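Uncharacterized protein (Bacteroides fragilis, PDB 3NNG) is of unknown function but contains a calcium-binding F5/8 type C domain, a fold that in many relatives recognises carbohydrates or other ligands. Local coordinates at residues T9-G12 with N13-A16. The protein carries 1 engineered substitution. Numbering follows the deposited sequence.
Sequences TKPG and NWSA
Pro11 to Trp14 form a type I beta turn, closed by a weak hydrogen bond from Trp14 N to Pro11 O (3.3 Å). Gly12 and Asn13 fill the two middle positions of the turn. The turn folds the chain so that the indole of Trp14 lies against the proline ring. Pro11 CB sits above the five-membered ring, 3.4 Å from its centroid and 14° off the ring normal, a CH-pi contact. Pro11 CG lies further along the same face, 3.4 Å from Trp14 CE2, where the two indole rings fuse. Pro11 CD stands farther off, 3.9 Å from Trp14 CD2. Trp14 CG stands anti to its carbonyl carbon (chi1 -77°), which turns the indole back toward Pro11. Lys10 runs beside the turn. Lys10 CG approaches Trp14 CB at 4.0 Å. The lysine chain leaves extended and then bends at chi3 (93°), which brings Lys10 NZ to 3.4 Å from Trp14 O, a weak hydrogen bond. Beyond the turn, strand 14-16 pairs antiparallel with strand 148-159, with Ser15 and Glu158 joined by backbone hydrogen bonding. The Trp14 ring also meets the ring of Tyr157 and touches Tyr125 and Ala127 of strand 124-144. The buried indole thus links the N-terminal segment to the beta-sheet. Both hydrogen bonds are long, and Lys10 is exposed, so apolar and CH-pi contact between proline and indole probably contributes much of the hold on this turn.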
ATOM      1  N   THR A   9      12.198 -12.356  -1.967  1.00 63.89           N
ATOM      2  CA  THR A   9      12.938 -11.098  -1.938  1.00 54.52           C
ATOM      3  C   THR A   9      12.654 -10.356  -0.647  1.00 45.70           C
ATOM      4  O   THR A   9      12.988  -9.175  -0.505  1.00 49.54           O
ATOM      5  CB  THR A   9      12.587 -10.234  -3.149  1.00 50.27           C
ATOM      6  N   LYS A  10      12.037 -11.064   0.296  1.00 43.64           N
ATOM      7  CA  LYS A  10      11.685 -10.495   1.595  1.00 40.57           C
ATOM      8  C   LYS A  10      12.788 -10.672   2.625  1.00 43.53           C
ATOM      9  O   LYS A  10      13.212 -11.801   2.888  1.00 50.56           O
ATOM     10  CB  LYS A  10      10.409 -11.141   2.136  1.00 30.70           C
ATOM     11  CG  LYS A  10      10.004 -10.602   3.501  1.00 30.65           C
ATOM     12  CD  LYS A  10       8.689 -11.207   3.972  1.00 35.86           C
ATOM     13  CE  LYS A  10       8.909 -12.432   4.818  1.00 39.76           C
ATOM     14  NZ  LYS A  10       7.632 -12.809   5.476  1.00 50.24           N
ATOM     15  N   PRO A  11      13.243  -9.560   3.219  1.00 33.18           N
ATOM     16  CA  PRO A  11      14.206  -9.616   4.325  1.00 35.35           C
ATOM     17  C   PRO A  11      13.809 -10.691   5.339  1.00 36.90           C
ATOM     18  O   PRO A  11      12.622 -10.825   5.669  1.00 28.00           O
ATOM     19  CB  PRO A  11      14.102  -8.220   4.937  1.00 40.18           C
ATOM     20  CG  PRO A  11      13.726  -7.336   3.770  1.00 39.59           C
ATOM     21  CD  PRO A  11      12.826  -8.178   2.903  1.00 36.89           C
ATOM     22  N   GLY A  12      14.787 -11.449   5.826  1.00 44.18           N
ATOM     23  CA  GLY A  12      14.503 -12.639   6.616  1.00 47.15           C
ATOM     24  C   GLY A  12      13.660 -12.422   7.859  1.00 52.51           C
ATOM     25  O   GLY A  12      12.756 -13.210   8.153  1.00 62.82           O
ATOM     26  N   ASN A  13      13.950 -11.342   8.574  1.00 40.63           N
ATOM     27  CA  ASN A  13      13.330 -11.079   9.862  1.00 38.68           C
ATOM     28  C   ASN A  13      12.044 -10.232   9.851  1.00 37.70           C
ATOM     29  O   ASN A  13      11.588  -9.789  10.917  1.00 41.85           O
ATOM     30  CB  ASN A  13      14.367 -10.453  10.797  1.00 46.72           C
ATOM     31  CG  ASN A  13      14.881  -9.117  10.302  1.00 54.21           C
ATOM     32  OD1 ASN A  13      14.955  -8.866   9.100  1.00 54.20           O
ATOM     33  ND2 ASN A  13      15.259  -8.244  11.240  1.00 64.96           N
ATOM     34  N   TRP A  14      11.471 -10.015   8.660  1.00 27.57           N
ATOM     35  CA  TRP A  14      10.213  -9.284   8.509  1.00 26.81           C
ATOM     36  C   TRP A  14       8.994 -10.174   8.784  1.00 31.70           C
ATOM     37  O   TRP A  14       8.893 -11.283   8.255  1.00 30.90           O
ATOM     38  CB  TRP A  14      10.093  -8.728   7.085  1.00 28.56           C
ATOM     39  CG  TRP A  14      10.924  -7.504   6.812  1.00 25.26           C
ATOM     40  CD1 TRP A  14      12.056  -7.117   7.470  1.00 32.98           C
ATOM     41  CD2 TRP A  14      10.705  -6.526   5.781  1.00 22.02           C
ATOM     42  NE1 TRP A  14      12.547  -5.956   6.924  1.00 26.98           N
ATOM     43  CE2 TRP A  14      11.741  -5.576   5.889  1.00 25.87           C
ATOM     44  CE3 TRP A  14       9.735  -6.365   4.789  1.00 14.02           C
ATOM     45  CZ2 TRP A  14      11.823  -4.475   5.033  1.00 26.09           C
ATOM     46  CZ3 TRP A  14       9.820  -5.278   3.954  1.00 19.36           C
ATOM     47  CH2 TRP A  14      10.855  -4.346   4.075  1.00 30.44           C
ATOM     48  N   SER A  15       8.054  -9.671   9.575  1.00 26.68           N
ATOM     49  CA  SER A  15       6.811 -10.391   9.827  1.00 31.44           C
ATOM     50  C   SER A  15       5.610  -9.578   9.340  1.00 26.37           C
ATOM     51  O   SER A  15       5.410  -8.453   9.784  1.00 22.20           O
ATOM     52  CB  SER A  15       6.662 -10.669  11.320  1.00 37.41           C
ATOM     53  OG  SER A  15       5.720 -11.692  11.548  1.00 47.24           O
ATOM     54  N   ALA A  16       4.819 -10.141   8.429  1.00 24.08           N
ATOM     55  CA  ALA A  16       3.605  -9.470   7.952  1.00 24.33           C
ATOM     56  C   ALA A  16       2.645  -9.191   9.113  1.00 28.27           C
ATOM     57  O   ALA A  16       2.393 -10.060   9.942  1.00 24.53           O
ATOM     58  CB  ALA A  16       2.912 -10.310   6.899  1.00 16.62           C
TER